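Local coordinates for PhnB protein (Bacillus cereus, PDB 3OMS) that is of uncertain function, named as a putative 3-demethylubiquinone-9 3-methyltransferase but belonging to the glyoxalase superfamily, at residues 9-21 with 65-79. Residues are numbered along the deposited sequence; the frame is centred on the assembly and turned at random.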
loop_
_atom_site.group_PDB
_atom_site.type_symbol
_atom_site.label_atom_id
_atom_site.label_comp_id
_atom_site.label_asym_id
_atom_site.label_seq_id
_atom_site.Cartn_x
_atom_site.Cartn_y
_atom_site.Cartn_z
ATOM N N GLN A 9 11.781 -10.300 2.126
ATOM C CA GLN A 9 10.526 -9.548 1.557
ATOM C C GLN A 9 10.668 -8.795 0.201
ATOM O O GLN A 9 11.239 -7.707 0.108
ATOM C CB GLN A 9 9.941 -8.623 2.642
ATOM C CG GLN A 9 8.462 -8.684 2.710
ATOM C CD GLN A 9 7.882 -7.744 3.747
ATOM O OE1 GLN A 9 7.857 -8.039 4.959
ATOM N NE2 GLN A 9 7.414 -6.604 3.283
ATOM N N LYS A 10 10.111 -9.323 -0.885
ATOM C CA LYS A 10 10.359 -8.721 -2.184
ATOM C C LYS A 10 9.635 -7.376 -2.394
ATOM O O LYS A 10 10.162 -6.460 -3.040
ATOM C CB LYS A 10 9.942 -9.661 -3.296
ATOM C CG LYS A 10 10.217 -9.133 -4.687
ATOM C CD LYS A 10 10.441 -10.230 -5.679
ATOM C CE LYS A 10 11.383 -9.811 -6.756
ATOM N NZ LYS A 10 12.805 -10.172 -6.470
ATOM N N ILE A 11 8.401 -7.322 -1.930
ATOM C CA ILE A 11 7.553 -6.137 -2.069
ATOM C C ILE A 11 7.202 -5.595 -0.683
ATOM O O ILE A 11 6.678 -6.316 0.227
ATOM C CB ILE A 11 6.321 -6.444 -2.876
ATOM C CG1 ILE A 11 6.719 -6.973 -4.263
ATOM C CG2 ILE A 11 5.388 -5.205 -2.928
ATOM C CD1 ILE A 11 5.630 -7.494 -4.967
ATOM N N THR A 12 7.587 -4.341 -0.492
ATOM C CA THR A 12 7.399 -3.647 0.751
ATOM C C THR A 12 6.518 -2.427 0.549
ATOM O O THR A 12 6.813 -1.562 -0.293
ATOM C CB THR A 12 8.716 -3.200 1.360
ATOM O OG1 THR A 12 9.513 -4.347 1.565
ATOM C CG2 THR A 12 8.511 -2.559 2.679
ATOM N N THR A 13 5.447 -2.358 1.301
ATOM C CA THR A 13 4.578 -1.188 1.239
ATOM C C THR A 13 5.267 0.026 1.904
ATOM O O THR A 13 5.844 -0.102 2.987
ATOM C CB THR A 13 3.165 -1.566 1.841
ATOM O OG1 THR A 13 2.644 -2.618 1.016
ATOM C CG2 THR A 13 2.251 -0.333 1.823
ATOM N N PHE A 14 5.235 1.189 1.220
ATOM C CA PHE A 14 6.130 2.319 1.441
ATOM C C PHE A 14 5.244 3.572 1.552
ATOM O O PHE A 14 4.477 3.934 0.612
ATOM C CB PHE A 14 7.074 2.458 0.265
ATOM C CG PHE A 14 8.184 3.489 0.411
ATOM C CD1 PHE A 14 9.517 3.079 0.457
ATOM C CD2 PHE A 14 7.913 4.866 0.361
ATOM C CE1 PHE A 14 10.544 3.990 0.530
ATOM C CE2 PHE A 14 8.946 5.778 0.421
ATOM C CZ PHE A 14 10.281 5.306 0.494
ATOM N N LEU A 15 5.318 4.217 2.716
ATOM C CA LEU A 15 4.489 5.367 3.012
ATOM C C LEU A 15 5.315 6.663 3.017
ATOM O O LEU A 15 6.332 6.778 3.713
ATOM C CB LEU A 15 3.763 5.147 4.351
ATOM C CG LEU A 15 2.611 4.130 4.433
ATOM C CD1 LEU A 15 3.007 2.648 4.200
ATOM C CD2 LEU A 15 1.924 4.280 5.809
HETATM N N MSE A 16 4.864 7.656 2.227
HETATM C CA MSE A 16 5.494 8.924 2.172
HETATM C C MSE A 16 4.641 9.999 2.869
HETATM O O MSE A 16 3.554 10.366 2.379
HETATM C CB MSE A 16 5.744 9.305 0.712
HETATM C CG MSE A 16 6.469 10.623 0.530
HETATM SE SE MSE A 16 7.033 10.903 -1.321
HETATM C CE MSE A 16 5.282 11.003 -2.063
ATOM N N PHE A 17 5.193 10.487 3.982
ATOM C CA PHE A 17 4.637 11.523 4.828
ATOM C C PHE A 17 5.329 12.843 4.511
ATOM O O PHE A 17 6.287 12.884 3.714
ATOM C CB PHE A 17 4.825 11.143 6.330
ATOM C CG PHE A 17 4.084 9.933 6.756
ATOM C CD1 PHE A 17 2.793 10.024 7.229
ATOM C CD2 PHE A 17 4.691 8.672 6.748
ATOM C CE1 PHE A 17 2.100 8.862 7.658
ATOM C CE2 PHE A 17 4.029 7.544 7.139
ATOM C CZ PHE A 17 2.695 7.636 7.613
ATOM N N GLU A 18 4.831 13.953 5.082
ATOM C CA GLU A 18 5.515 15.254 4.966
ATOM C C GLU A 18 5.826 15.872 6.341
ATOM O O GLU A 18 5.582 17.064 6.575
ATOM C CB GLU A 18 4.701 16.243 4.081
ATOM C CG GLU A 18 4.603 15.739 2.626
ATOM C CD GLU A 18 3.868 16.656 1.674
ATOM O OE1 GLU A 18 3.324 17.705 2.103
ATOM O OE2 GLU A 18 3.884 16.307 0.470
ATOM N N GLY A 19 6.385 15.069 7.240
ATOM C CA GLY A 19 6.767 15.565 8.565
ATOM C C GLY A 19 6.281 14.717 9.710
ATOM O O GLY A 19 6.743 14.895 10.812
ATOM N N LYS A 20 5.370 13.798 9.462
ATOM C CA LYS A 20 4.774 12.985 10.520
ATOM C C LYS A 20 5.212 11.495 10.538
ATOM O O LYS A 20 4.612 10.705 11.277
ATOM C CB LYS A 20 3.248 13.068 10.413
ATOM C CG LYS A 20 2.690 14.530 10.441
ATOM C CD LYS A 20 2.263 14.900 11.792
ATOM C CE LYS A 20 1.690 16.368 11.828
ATOM N NZ LYS A 20 2.150 17.027 13.061
ATOM N N ALA A 21 6.227 11.122 9.752
ATOM C CA ALA A 21 6.587 9.701 9.594
ATOM C C ALA A 21 6.869 9.066 10.963
ATOM O O ALA A 21 6.389 7.979 11.283
ATOM C CB ALA A 21 7.806 9.515 8.668
ATOM N N GLU A 65 7.478 -6.150 7.194
ATOM C CA GLU A 65 8.209 -4.900 7.071
ATOM C C GLU A 65 7.417 -3.904 6.249
ATOM O O GLU A 65 6.826 -4.281 5.224
ATOM C CB GLU A 65 9.586 -5.072 6.430
ATOM C CG GLU A 65 10.647 -5.682 7.327
ATOM C CD GLU A 65 11.940 -6.035 6.568
ATOM O OE1 GLU A 65 12.254 -5.398 5.527
ATOM O OE2 GLU A 65 12.639 -6.977 7.003
ATOM N N PHE A 66 7.429 -2.665 6.721
ATOM C CA PHE A 66 6.942 -1.462 6.048
ATOM C C PHE A 66 8.076 -0.446 6.028
ATOM O O PHE A 66 8.988 -0.509 6.852
ATOM C CB PHE A 66 5.715 -0.920 6.756
ATOM C CG PHE A 66 4.527 -1.822 6.607
ATOM C CD1 PHE A 66 3.575 -1.583 5.584
ATOM C CD2 PHE A 66 4.400 -2.954 7.383
ATOM C CE1 PHE A 66 2.536 -2.432 5.400
ATOM C CE2 PHE A 66 3.332 -3.826 7.202
ATOM C CZ PHE A 66 2.400 -3.578 6.207
HETATM N N MSE A 67 8.058 0.453 5.043
HETATM C CA MSE A 67 8.982 1.545 4.987
HETATM C C MSE A 67 8.239 2.868 4.998
HETATM O O MSE A 67 7.082 2.994 4.504
HETATM C CB MSE A 67 9.839 1.411 3.743
HETATM C CG MSE A 67 10.778 0.247 3.776
HETATM SE SE MSE A 67 11.453 -0.128 1.999
HETATM C CE MSE A 67 12.704 1.297 1.862
ATOM N N CYS A 68 8.896 3.899 5.538
ATOM C CA CYS A 68 8.364 5.266 5.393
ATOM C C CYS A 68 9.465 6.267 5.298
ATOM O O CYS A 68 10.623 5.991 5.617
ATOM C CB CYS A 68 7.381 5.611 6.539
ATOM S SG CYS A 68 8.159 5.673 8.179
ATOM N N ILE A 69 9.106 7.442 4.760
ATOM C CA ILE A 69 9.953 8.598 4.740
ATOM C C ILE A 69 9.130 9.850 5.050
ATOM O O ILE A 69 7.909 9.817 4.919
ATOM C CB ILE A 69 10.620 8.833 3.357
ATOM C CG1 ILE A 69 9.571 9.271 2.306
ATOM C CG2 ILE A 69 11.428 7.612 2.876
ATOM C CD1 ILE A 69 10.127 9.560 0.927
ATOM N N ASP A 70 9.828 10.952 5.392
ATOM C CA ASP A 70 9.279 12.309 5.325
ATOM C C ASP A 70 9.846 12.933 4.077
ATOM O O ASP A 70 11.081 13.182 3.961
ATOM C CB ASP A 70 9.665 13.147 6.548
ATOM C CG ASP A 70 8.881 12.793 7.772
ATOM O OD1 ASP A 70 7.658 12.630 7.676
ATOM O OD2 ASP A 70 9.478 12.733 8.879
ATOM N N SER A 71 8.970 13.149 3.102
ATOM C CA SER A 71 9.373 13.786 1.861
ATOM C C SER A 71 10.033 15.181 2.052
ATOM O O SER A 71 9.488 16.042 2.730
ATOM C CB SER A 71 8.176 13.952 0.935
ATOM O OG SER A 71 8.639 14.568 -0.248
ATOM N N TYR A 72 11.188 15.408 1.438
ATOM C CA TYR A 72 11.781 16.775 1.475
ATOM C C TYR A 72 11.136 17.760 0.483
ATOM O O TYR A 72 11.529 18.922 0.417
ATOM C CB TYR A 72 13.308 16.744 1.323
ATOM C CG TYR A 72 13.810 16.300 -0.020
ATOM C CD1 TYR A 72 14.046 17.223 -1.031
ATOM C CD2 TYR A 72 14.063 14.960 -0.279
ATOM C CE1 TYR A 72 14.528 16.829 -2.259
ATOM C CE2 TYR A 72 14.545 14.542 -1.507
ATOM C CZ TYR A 72 14.771 15.484 -2.500
ATOM O OH TYR A 72 15.250 15.101 -3.732
ATOM N N VAL A 73 10.156 17.293 -0.280
ATOM C CA VAL A 73 9.420 18.119 -1.237
ATOM C C VAL A 73 7.963 18.083 -0.837
ATOM O O VAL A 73 7.451 17.013 -0.517
ATOM C CB VAL A 73 9.511 17.495 -2.645
ATOM C CG1 VAL A 73 8.518 18.176 -3.624
ATOM C CG2 VAL A 73 10.946 17.532 -3.157
ATOM N N ASN A 74 7.281 19.221 -0.886
ATOM C CA ASN A 74 5.834 19.236 -0.677
ATOM C C ASN A 74 5.151 18.817 -1.964
ATOM O O ASN A 74 5.413 19.392 -3.015
ATOM C CB ASN A 74 5.338 20.634 -0.311
ATOM C CG ASN A 74 5.811 21.085 1.063
ATOM O OD1 ASN A 74 6.456 22.127 1.164
ATOM N ND2 ASN A 74 5.512 20.296 2.122
ATOM N N HIS A 75 4.263 17.831 -1.882
ATOM C CA HIS A 75 3.557 17.339 -3.072
ATOM C C HIS A 75 2.119 17.819 -3.107
ATOM O O HIS A 75 1.568 18.231 -2.072
ATOM C CB HIS A 75 3.653 15.800 -3.089
ATOM C CG HIS A 75 5.029 15.311 -3.380
ATOM N ND1 HIS A 75 5.837 14.727 -2.430
ATOM C CD2 HIS A 75 5.763 15.360 -4.514
ATOM C CE1 HIS A 75 6.998 14.412 -2.974
ATOM N NE2 HIS A 75 6.982 14.790 -4.234
ATOM N N ASN A 76 1.504 17.806 -4.288
ATOM C CA ASN A 76 0.100 18.197 -4.399
ATOM C C ASN A 76 -0.885 17.032 -4.143
ATOM O O ASN A 76 -2.091 17.179 -4.294
ATOM C CB ASN A 76 -0.173 18.949 -5.739
ATOM C CG ASN A 76 -0.175 18.020 -6.977
ATOM O OD1 ASN A 76 -0.144 16.765 -6.874
ATOM N ND2 ASN A 76 -0.279 18.640 -8.149
ATOM N N PHE A 77 -0.374 15.898 -3.667
ATOM C CA PHE A 77 -1.210 14.732 -3.344
ATOM C C PHE A 77 -0.868 14.240 -1.965
ATOM O O PHE A 77 0.187 14.596 -1.388
ATOM C CB PHE A 77 -0.936 13.605 -4.368
ATOM C CG PHE A 77 0.519 13.216 -4.459
ATOM C CD1 PHE A 77 1.087 12.363 -3.534
ATOM C CD2 PHE A 77 1.310 13.703 -5.477
ATOM C CE1 PHE A 77 2.435 12.039 -3.622
ATOM C CE2 PHE A 77 2.656 13.358 -5.576
ATOM C CZ PHE A 77 3.211 12.542 -4.658
ATOM N N THR A 78 -1.708 13.348 -1.442
ATOM C CA THR A 78 -1.357 12.594 -0.244
ATOM C C THR A 78 -2.032 11.233 -0.352
ATOM O O THR A 78 -2.392 10.812 -1.455
ATOM C CB THR A 78 -1.754 13.360 1.077
ATOM O OG1 THR A 78 -1.298 12.648 2.248
ATOM C CG2 THR A 78 -3.276 13.603 1.132
ATOM N N PHE A 79 -2.213 10.554 0.770
ATOM C CA PHE A 79 -2.820 9.242 0.774
ATOM C C PHE A 79 -4.233 9.328 0.319
ATOM O O PHE A 79 -4.907 10.355 0.569
ATOM C CB PHE A 79 -2.779 8.618 2.171
ATOM C CG PHE A 79 -1.407 8.546 2.760
ATOM C CD1 PHE A 79 -0.518 7.543 2.357
ATOM C CD2 PHE A 79 -1.007 9.450 3.758
ATOM C CE1 PHE A 79 0.749 7.489 2.908
ATOM C CE2 PHE A 79 0.264 9.390 4.319
ATOM C CZ PHE A 79 1.134 8.421 3.895
HETATM O O HOH W 1 11.578 -4.661 3.299
HETATM O O HOH W 2 4.908 -4.294 3.324
HETATM O O HOH W 3 1.543 12.238 2.354
HETATM O O HOH W 4 2.397 19.313 0.416
HETATM O O HOH W 5 4.893 14.174 -0.123
HETATM O O HOH W 6 8.713 12.325 11.410
#
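F14 and M67 meet on one face of two neighbouring parallel strands, 11-17 and 65-70. The bend at the last torsion of selenomethionine M67 (chi3 76°) swings CE to 3.7 Å from F14 CE1, and its selenium sits at the ring edge, a Met-aromatic contact. On the same side of the sheet I69 CG2 touches F14 CZ, and beside it selenomethionine M16 carries its flexible chain past I69 and S71 until its CE reaches the edge of the F77 ring. On the other face, F79 turns an edge toward the face of F17, planes 63° apart and centroids 5.2 Å apart, while C68 CB lies in plane at the F17 edge. Backbone bonds step from strand to strand, with L15 and F17 each donating and accepting, until S71 N reaches F17 O.

At the C-terminal end of the two strands, carboxylates accept from backbone N-H groups. D70 OD1 takes G19 N (2.8 Å) from above the carboxylate plane and A21 N (2.9 Å) on its syn side, thereby holding the turn into helix 21-29; its OD2 bonds V54 N on the adjacent strand. G19, at phi 130°, adopts a backbone that a side chain would obstruct. E18 extends so that OE2 accepts H75 N at 2.8 Å, fixing the loop after strand 65-70. At the opposite end the Q9 amide uses both its functions on the E65 backbone: OE1 accepts E65 N on a lone pair, and NE2 donates to E65 O.

This pairing of first and fourth strands is that of the βαβββ module of the glyoxalase fold. Strand 11-17, at the sheet's edge within the chain, pairs antiparallel with a strand of the second subunit. Apolar groups thus pack both faces, whereas polar side chains at the two ends bind backbone groups: D70 and E18 as acceptors, Q9 as both donor and acceptor, with D70 probably stabilised by its several N-H donors.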